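Alcohol oxidase (Myceliophthora thermophila, PDB 6F74) binds FAD as a VAO-type flavoprotein and probably oxidises alcohols with molecular oxygen as the electron acceptor. Local coordinates at residues 113-118 against 506-511; 374-379 against 416-421; 502-507 against 524-529. One frame throughout, in Å; residues are numbered along the deposited sequence.

Interaction 1 of 3, residues 113-118 against 506-511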
loop_
_atom_site.group_PDB
_atom_site.type_symbol
_atom_site.label_atom_id
_atom_site.label_comp_id
_atom_site.label_asym_id
_atom_site.label_seq_id
_atom_site.Cartn_x
_atom_site.Cartn_y
_atom_site.Cartn_z
ATOM N N ALA A 113 -15.155 11.637 -25.724
ATOM C CA ALA A 113 -13.838 11.612 -26.379
ATOM C C ALA A 113 -13.738 10.684 -27.611
ATOM O O ALA A 113 -12.647 10.484 -28.143
ATOM C CB ALA A 113 -12.761 11.237 -25.366
ATOM N N GLY A 114 -14.865 10.141 -28.067
ATOM C CA GLY A 114 -14.904 9.239 -29.214
ATOM C C GLY A 114 -14.483 7.784 -28.963
ATOM O O GLY A 114 -14.336 7.028 -29.925
ATOM N N GLU A 115 -14.330 7.391 -27.697
ATOM C CA GLU A 115 -13.993 6.005 -27.360
ATOM C C GLU A 115 -15.217 5.103 -27.571
ATOM O O GLU A 115 -16.370 5.580 -27.577
ATOM C CB GLU A 115 -13.537 5.851 -25.910
ATOM C CG GLU A 115 -12.381 6.731 -25.521
ATOM C CD GLU A 115 -11.770 6.356 -24.172
ATOM O OE1 GLU A 115 -12.376 5.600 -23.385
ATOM O OE2 GLU A 115 -10.654 6.853 -23.882
ATOM N N THR A 116 -14.946 3.809 -27.755
ATOM C CA THR A 116 -16.000 2.819 -28.010
ATOM C C THR A 116 -15.727 1.560 -27.197
ATOM O O THR A 116 -14.558 1.254 -26.922
ATOM C CB THR A 116 -16.122 2.433 -29.511
ATOM O OG1 THR A 116 -14.897 1.846 -29.954
ATOM C CG2 THR A 116 -16.447 3.643 -30.368
ATOM N N PRO A 117 -16.799 0.828 -26.821
ATOM C CA PRO A 117 -16.639 -0.283 -25.894
ATOM C C PRO A 117 -16.011 -1.531 -26.545
ATOM O O PRO A 117 -16.230 -1.807 -27.726
ATOM C CB PRO A 117 -18.087 -0.581 -25.446
ATOM C CG PRO A 117 -18.948 -0.111 -26.564
ATOM C CD PRO A 117 -18.218 1.039 -27.189
ATOM N N THR A 118 -15.246 -2.264 -25.734
ATOM C CA THR A 118 -14.734 -3.571 -26.124
ATOM C C THR A 118 -15.663 -4.556 -25.424
ATOM O O THR A 118 -16.711 -4.899 -25.975
ATOM C CB THR A 118 -13.262 -3.748 -25.735
ATOM O OG1 THR A 118 -13.058 -3.449 -24.336
ATOM C CG2 THR A 118 -12.394 -2.798 -26.574
ATOM N N ILE A 506 0.123 0.945 -18.205
ATOM C CA ILE A 506 -0.389 0.294 -19.388
ATOM C C ILE A 506 -1.651 1.050 -19.796
ATOM O O ILE A 506 -2.314 1.652 -18.933
ATOM C CB ILE A 506 -0.754 -1.202 -19.182
ATOM C CG1 ILE A 506 -1.553 -1.429 -17.878
ATOM C CG2 ILE A 506 0.507 -2.028 -19.151
ATOM C CD1 ILE A 506 -2.017 -2.855 -17.623
ATOM N N PRO A 507 -1.996 1.012 -21.090
ATOM C CA PRO A 507 -3.282 1.571 -21.514
ATOM C C PRO A 507 -4.441 1.035 -20.686
ATOM O O PRO A 507 -4.379 -0.080 -20.145
ATOM C CB PRO A 507 -3.417 1.103 -22.995
ATOM C CG PRO A 507 -2.015 0.819 -23.437
ATOM C CD PRO A 507 -1.320 0.305 -22.200
ATOM N N LYS A 508 -5.484 1.840 -20.577
ATOM C CA LYS A 508 -6.681 1.474 -19.812
ATOM C C LYS A 508 -7.281 0.167 -20.353
ATOM O O LYS A 508 -7.640 -0.725 -19.583
ATOM C CB LYS A 508 -7.686 2.631 -19.919
ATOM C CG LYS A 508 -8.999 2.447 -19.192
ATOM C CD LYS A 508 -9.862 3.684 -19.395
ATOM C CE LYS A 508 -10.497 3.735 -20.783
ATOM N NZ LYS A 508 -11.311 4.969 -20.914
ATOM N N VAL A 509 -7.381 0.062 -21.683
ATOM C CA VAL A 509 -7.732 -1.192 -22.352
ATOM C C VAL A 509 -6.438 -1.794 -22.902
ATOM O O VAL A 509 -5.964 -1.414 -23.962
ATOM C CB VAL A 509 -8.785 -1.018 -23.467
ATOM C CG1 VAL A 509 -9.205 -2.391 -24.020
ATOM C CG2 VAL A 509 -10.016 -0.301 -22.934
ATOM N N ALA A 510 -5.905 -2.762 -22.169
ATOM C CA ALA A 510 -4.586 -3.310 -22.387
ATOM C C ALA A 510 -4.657 -4.752 -22.873
ATOM O O ALA A 510 -5.166 -5.588 -22.184
ATOM C CB ALA A 510 -3.800 -3.257 -21.081
ATOM N N SER A 511 -4.082 -5.026 -24.034
ATOM C CA SER A 511 -3.897 -6.398 -24.524
ATOM C C SER A 511 -2.976 -7.181 -23.591
ATOM O O SER A 511 -2.160 -6.604 -22.893
ATOM C CB SER A 511 -3.292 -6.380 -25.930
ATOM O OG SER A 511 -1.985 -5.845 -25.896
#
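Lys508 and Glu115 approach each other from opposite directions and join their charged ends in a salt bridge, with Lys508 NZ 2.8 Å from Glu115 OE1. The ammonium donates to the syn lone pair of that oxygen, on the side of the other carboxylate oxygen, yet the bond is clearly one-sided: Glu115 OE2 stands 3.6 Å from Lys508 NZ. The lysine leaves its backbone with CG anti to N (chi1 180°) and runs straight until it bends at chi3 (76°), which carries the amine across to the acid. Glu115, extended beyond CG, meets it from the opposite segment.

Both charged atoms have further partners in the loop that carries Glu115. Lys508 NZ also bonds to the carbonyl O of Pro108, and Glu115 OE1 also accepts from the backbone N of Asp110, so the ion pair is tied into the backbone of the loop just before 113-118.

Beside this pair, Thr118 and Val509 reach toward each other tip to tip. Val509 CG1 lies 4.0 Å from Thr118 OG1 and 4.1 Å from Thr118 CG2, close to both branches of the threonine at van der Waals range. The backbones stay well apart, Thr118 CA and Val509 CA being 8.3 Å from each other, which leaves side chains to make the junction.

The two segments are irregular loops: 113-118 lies between helix 88-93 and strand 128-131, while 506-511 links strand 498-503 to helix 512-533, whose first turn is capped by Ser511 OG on the N of Ile514. Because the contact sits at the surface, water probably screens the ion pair in part; the bond from Lys508 NZ to Pro108 O adds a directional link between the loops, while Asp110 N holds the carboxylate in place within its own loop.

Interaction 2 of 3, residues 374-379 against 416-421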
loop_
_atom_site.group_PDB
_atom_site.type_symbol
_atom_site.label_atom_id
_atom_site.label_comp_id
_atom_site.label_asym_id
_atom_site.label_seq_id
_atom_site.Cartn_x
_atom_site.Cartn_y
_atom_site.Cartn_z
ATOM N N GLY A 374 9.372 16.693 -1.394
ATOM C CA GLY A 374 8.895 17.257 -0.138
ATOM C C GLY A 374 9.501 16.414 0.984
ATOM O O GLY A 374 9.061 15.269 1.227
ATOM N N PHE A 375 10.559 16.952 1.597
ATOM C CA PHE A 375 11.212 16.353 2.736
ATOM C C PHE A 375 10.923 17.216 3.960
ATOM O O PHE A 375 10.422 18.349 3.848
ATOM C CB PHE A 375 12.741 16.246 2.549
ATOM C CG PHE A 375 13.218 15.156 1.591
ATOM C CD1 PHE A 375 12.344 14.262 0.936
ATOM C CD2 PHE A 375 14.590 15.020 1.355
ATOM C CE1 PHE A 375 12.830 13.291 0.091
ATOM C CE2 PHE A 375 15.082 14.039 0.499
ATOM C CZ PHE A 375 14.189 13.170 -0.138
ATOM N N TRP A 376 11.266 16.686 5.126
ATOM C CA TRP A 376 10.995 17.388 6.380
ATOM C C TRP A 376 11.792 16.859 7.540
ATOM O O TRP A 376 12.229 15.703 7.539
ATOM C CB TRP A 376 9.514 17.315 6.713
ATOM C CG TRP A 376 8.860 15.971 6.405
ATOM C CD1 TRP A 376 8.947 14.823 7.133
ATOM C CD2 TRP A 376 8.005 15.683 5.305
ATOM N NE1 TRP A 376 8.217 13.824 6.542
ATOM C CE2 TRP A 376 7.614 14.328 5.425
ATOM C CE3 TRP A 376 7.531 16.434 4.223
ATOM C CZ2 TRP A 376 6.776 13.710 4.493
ATOM C CZ3 TRP A 376 6.702 15.831 3.314
ATOM C CH2 TRP A 376 6.322 14.472 3.454
ATOM N N THR A 377 11.988 17.742 8.513
ATOM C CA THR A 377 12.565 17.410 9.792
ATOM C C THR A 377 11.518 17.669 10.879
ATOM O O THR A 377 11.358 18.817 11.343
ATOM C CB THR A 377 13.796 18.294 10.102
ATOM O OG1 THR A 377 13.459 19.681 9.922
ATOM C CG2 THR A 377 14.955 17.928 9.192
ATOM N N ILE A 378 10.840 16.609 11.287
ATOM C CA ILE A 378 9.895 16.693 12.404
ATOM C C ILE A 378 10.625 17.012 13.689
ATOM O O ILE A 378 11.591 16.332 14.019
ATOM C CB ILE A 378 9.098 15.367 12.569
ATOM C CG1 ILE A 378 8.081 15.295 11.415
ATOM C CG2 ILE A 378 8.330 15.328 13.883
ATOM C CD1 ILE A 378 7.521 13.898 11.146
ATOM N N GLY A 379 10.176 18.034 14.404
ATOM C CA GLY A 379 10.791 18.418 15.667
ATOM C C GLY A 379 11.884 19.470 15.586
ATOM O O GLY A 379 12.446 19.825 16.611
ATOM N N TRP A 416 0.176 18.455 12.827
ATOM C CA TRP A 416 -1.018 18.385 12.000
ATOM C C TRP A 416 -1.163 19.494 10.992
ATOM O O TRP A 416 -1.620 19.216 9.878
ATOM C CB TRP A 416 -2.271 18.258 12.844
ATOM C CG TRP A 416 -2.260 16.961 13.566
ATOM C CD1 TRP A 416 -2.076 16.777 14.903
ATOM C CD2 TRP A 416 -2.353 15.667 12.986
ATOM N NE1 TRP A 416 -2.064 15.439 15.190
ATOM C CE2 TRP A 416 -2.240 14.735 14.031
ATOM C CE3 TRP A 416 -2.512 15.196 11.674
ATOM C CZ2 TRP A 416 -2.285 13.365 13.812
ATOM C CZ3 TRP A 416 -2.555 13.832 11.459
ATOM C CH2 TRP A 416 -2.435 12.931 12.521
ATOM N N SER A 417 -0.779 20.720 11.342
ATOM C CA SER A 417 -0.774 21.805 10.344
ATOM C C SER A 417 0.245 21.465 9.237
ATOM O O SER A 417 -0.010 21.712 8.049
ATOM C CB SER A 417 -0.462 23.160 10.990
ATOM O OG SER A 417 0.861 23.192 11.541
ATOM N N PHE A 418 1.372 20.874 9.640
ATOM C CA PHE A 418 2.380 20.373 8.713
ATOM C C PHE A 418 1.794 19.273 7.831
ATOM O O PHE A 418 1.972 19.292 6.607
ATOM C CB PHE A 418 3.648 19.858 9.449
ATOM C CG PHE A 418 4.307 18.696 8.751
ATOM C CD1 PHE A 418 5.015 18.894 7.574
ATOM C CD2 PHE A 418 4.152 17.391 9.225
ATOM C CE1 PHE A 418 5.575 17.809 6.885
ATOM C CE2 PHE A 418 4.704 16.312 8.548
ATOM C CZ PHE A 418 5.425 16.516 7.382
ATOM N N TYR A 419 1.132 18.306 8.460
ATOM C CA TYR A 419 0.681 17.116 7.764
ATOM C C TYR A 419 -0.237 17.511 6.631
ATOM O O TYR A 419 -0.075 17.066 5.494
ATOM C CB TYR A 419 -0.043 16.125 8.688
ATOM C CG TYR A 419 -0.551 14.926 7.932
ATOM C CD1 TYR A 419 0.307 13.872 7.594
ATOM C CD2 TYR A 419 -1.842 14.890 7.452
ATOM C CE1 TYR A 419 -0.148 12.784 6.851
ATOM C CE2 TYR A 419 -2.307 13.818 6.710
ATOM C CZ TYR A 419 -1.456 12.765 6.410
ATOM O OH TYR A 419 -1.925 11.705 5.628
ATOM N N TRP A 420 -1.224 18.325 6.962
ATOM C CA TRP A 420 -2.251 18.681 5.989
ATOM C C TRP A 420 -1.744 19.621 4.899
ATOM O O TRP A 420 -2.275 19.615 3.783
ATOM C CB TRP A 420 -3.474 19.250 6.696
ATOM C CG TRP A 420 -4.181 18.177 7.552
ATOM C CD1 TRP A 420 -4.299 18.138 8.920
ATOM C CD2 TRP A 420 -4.824 17.002 7.071
ATOM N NE1 TRP A 420 -4.981 17.008 9.312
ATOM C CE2 TRP A 420 -5.338 16.310 8.192
ATOM C CE3 TRP A 420 -5.049 16.474 5.782
ATOM C CZ2 TRP A 420 -6.044 15.112 8.070
ATOM C CZ3 TRP A 420 -5.751 15.292 5.658
ATOM C CH2 TRP A 420 -6.253 14.623 6.796
ATOM N N ALA A 421 -0.730 20.417 5.217
ATOM C CA ALA A 421 -0.125 21.311 4.249
ATOM C C ALA A 421 0.782 20.565 3.267
ATOM O O ALA A 421 0.741 20.838 2.105
ATOM C CB ALA A 421 0.653 22.396 4.973
#
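Trp376 presents one face of its indole to the rim of the Phe418 ring, with Phe418 CZ set 3.4 Å above the indole plane. The pair is a T-shaped (edge-to-face) stack: the centroids of the five-membered ring of Trp376 and the phenyl ring lie 4.8 Å apart, and the planes are inclined at 69°. Phe418 CE1 follows CZ over the indole and lies 3.6 Å from Trp376 CE3, so two neighbouring phenyl carbons do the touching. Trp376 CG sits between the backbone N and the carbonyl carbon (chi1 39°), a torsion that directs the indole to the helix side.

Strand 370-378, which carries the tryptophan, belongs to the seven-stranded antiparallel sheet, and helix 415-422, directly after the edge strand 403-412, packs against it here. This is helix-on-sheet packing in the domain that carries the seven-stranded sheet; the Trp376 side chain is about 9 Å from the bound FAD.

Trp376 NE1 is buried but satisfied by the carbonyl O of Pro248, a bond that helps fix the rotation of the indole. Phe418 also touches Val311 and Tyr412, from two further strands of the sheet. One residue along the helix, Tyr419 hydrogen-bonds through OH to the carbonyl O of Gly229, next to the FAD-binding Gly230.

Interaction 3 of 3, residues 502-507 against 524-529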
loop_
_atom_site.group_PDB
_atom_site.type_symbol
_atom_site.label_atom_id
_atom_site.label_comp_id
_atom_site.label_asym_id
_atom_site.label_seq_id
_atom_site.Cartn_x
_atom_site.Cartn_y
_atom_site.Cartn_z
ATOM N N SER A 502 10.087 2.073 -8.809
ATOM C CA SER A 502 10.122 2.401 -10.239
ATOM C C SER A 502 8.992 1.648 -10.915
ATOM O O SER A 502 8.759 0.494 -10.618
ATOM C CB SER A 502 11.470 2.026 -10.838
ATOM O OG SER A 502 11.582 2.435 -12.197
ATOM N N GLY A 503 8.274 2.291 -11.819
ATOM C CA GLY A 503 7.109 1.627 -12.453
ATOM C C GLY A 503 6.757 2.227 -13.805
ATOM O O GLY A 503 7.319 3.248 -14.200
ATOM N N GLN A 504 5.824 1.571 -14.504
ATOM C CA GLN A 504 5.253 2.081 -15.757
ATOM C C GLN A 504 3.782 1.739 -15.792
ATOM O O GLN A 504 3.341 0.785 -15.164
ATOM C CB GLN A 504 5.888 1.425 -16.999
ATOM C CG GLN A 504 7.372 1.255 -16.910
ATOM C CD GLN A 504 7.998 0.688 -18.188
ATOM O OE1 GLN A 504 9.136 0.242 -18.163
ATOM N NE2 GLN A 504 7.247 0.682 -19.296
ATOM N N GLY A 505 3.035 2.494 -16.588
ATOM C CA GLY A 505 1.619 2.244 -16.839
ATOM C C GLY A 505 1.360 1.419 -18.090
ATOM O O GLY A 505 2.259 1.239 -18.926
ATOM N N ILE A 506 0.123 0.945 -18.205
ATOM C CA ILE A 506 -0.389 0.294 -19.388
ATOM C C ILE A 506 -1.651 1.050 -19.796
ATOM O O ILE A 506 -2.314 1.652 -18.933
ATOM C CB ILE A 506 -0.754 -1.202 -19.182
ATOM C CG1 ILE A 506 -1.553 -1.429 -17.878
ATOM C CG2 ILE A 506 0.507 -2.028 -19.151
ATOM C CD1 ILE A 506 -2.017 -2.855 -17.623
ATOM N N PRO A 507 -1.996 1.012 -21.090
ATOM C CA PRO A 507 -3.282 1.571 -21.514
ATOM C C PRO A 507 -4.441 1.035 -20.686
ATOM O O PRO A 507 -4.379 -0.080 -20.145
ATOM C CB PRO A 507 -3.417 1.103 -22.995
ATOM C CG PRO A 507 -2.015 0.819 -23.437
ATOM C CD PRO A 507 -1.320 0.305 -22.200
ATOM N N HIS A 524 12.078 -7.423 -14.818
ATOM C CA HIS A 524 13.376 -7.937 -15.266
ATOM C C HIS A 524 14.364 -6.923 -15.826
ATOM O O HIS A 524 15.504 -7.300 -16.059
ATOM C CB HIS A 524 13.176 -9.059 -16.312
ATOM C CG HIS A 524 12.424 -10.239 -15.776
ATOM N ND1 HIS A 524 12.955 -11.086 -14.823
ATOM C CD2 HIS A 524 11.182 -10.695 -16.037
ATOM C CE1 HIS A 524 12.082 -12.029 -14.534
ATOM N NE2 HIS A 524 10.992 -11.815 -15.255
ATOM N N VAL A 525 13.936 -5.685 -16.068
ATOM C CA VAL A 525 14.849 -4.571 -16.401
ATOM C C VAL A 525 14.953 -3.615 -15.194
ATOM O O VAL A 525 16.027 -3.458 -14.606
ATOM C CB VAL A 525 14.421 -3.853 -17.703
ATOM C CG1 VAL A 525 15.361 -2.696 -18.018
ATOM C CG2 VAL A 525 14.440 -4.839 -18.881
ATOM N N LYS A 526 13.831 -3.025 -14.787
ATOM C CA LYS A 526 13.843 -2.070 -13.662
ATOM C C LYS A 526 14.202 -2.776 -12.339
ATOM O O LYS A 526 15.215 -2.461 -11.724
ATOM C CB LYS A 526 12.517 -1.317 -13.564
ATOM C CG LYS A 526 12.394 -0.155 -14.533
ATOM C CD LYS A 526 10.977 0.359 -14.701
ATOM C CE LYS A 526 10.950 1.744 -15.332
ATOM N NZ LYS A 526 11.275 1.747 -16.784
ATOM N N GLY A 527 13.398 -3.755 -11.954
ATOM C CA GLY A 527 13.585 -4.498 -10.701
ATOM C C GLY A 527 14.953 -5.134 -10.566
ATOM O O GLY A 527 15.540 -5.099 -9.493
ATOM N N ALA A 528 15.456 -5.668 -11.682
ATOM C CA ALA A 528 16.774 -6.289 -11.787
ATOM C C ALA A 528 17.922 -5.322 -11.541
ATOM O O ALA A 528 18.930 -5.707 -10.945
ATOM C CB ALA A 528 16.948 -6.942 -13.164
ATOM N N ALA A 529 17.784 -4.090 -12.023
ATOM C CA ALA A 529 18.797 -3.068 -11.802
ATOM C C ALA A 529 18.814 -2.702 -10.323
ATOM O O ALA A 529 19.887 -2.535 -9.733
ATOM C CB ALA A 529 18.501 -1.841 -12.626
#
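Lys526 lays its aliphatic chain past Ser502 and ends at the amide of Gln504. Its terminal amine donates a hydrogen bond to the side-chain oxygen, Lys526 NZ to Gln504 OE1 being 3.0 Å. The C=O...N angle is 120°, but the amine stands 38° out of the carbonyl plane and so approaches from above it, off the lone-pair directions. Lower down the chain, Ser502 OG rests against the methylenes, 3.3 Å from Lys526 CE and also 3.3 Å from Lys526 CD. The lysine is nearly extended as far as CE and then bends at chi4 (73°), which swings the amine toward the glutamine.

A second shell sets these groups in place. Lys526 NZ is also bonded to Ser466 OG, and Ser502 OG finds its polar partner in Asn468 OD1; the hydroxyl oxygen meets the lysine only at its methylenes, in van der Waals contact. Gln504 NE2 has a weak hydrogen bond to Glu464 OE1, which helps fix which end of the amide faces the amine. With an alanine here instead of Lys526 the amine is gone, which would probably leave Gln504 OE1 and Ser466 OG without their shared partner and open a gap beside Ser502.

Further out, the contact joins the strand that holds Ser502 to helix 512-533, which packs on the large antiparallel sheet. Lys526 stands where the helix has a wider, pi-type turn at 524-526, and the neighbouring helix 448-458 touches both sides, through Val458 at Ser502 and Val457 at Val525.

All the touching residues are buried, so the lysine's charge lies inside the fold with the neutral oxygens of Gln504 and Ser466 among its hydrogen-bond partners. Glu464 may polarise the amide and so strengthen its oxygen as an acceptor, and the two oxygens probably offset much of the cost of burying the amine.

Interactions 1 and 3 overlap in sequence, sharing Ile506 and Pro507; their centres are 22 Å apart. Strand 498-503 feeds the loop at 506-511, which leads into helix 512-533; interaction 3 ties strand to helix in the interior, whereas interaction 1 fastens the connecting loop to the distant 113-118 segment at the surface. Interaction 2 falls between the two segments of interaction 1 in sequence and closes before interaction 3 opens. Its centre is 40 Å from that of interaction 1 and 30 Å from that of interaction 3, yet interactions 2 and 3 reach the same seven-stranded sheet. Interaction 2 thus packs that sheet close to the flavin, while the other two join parts away from the FAD site.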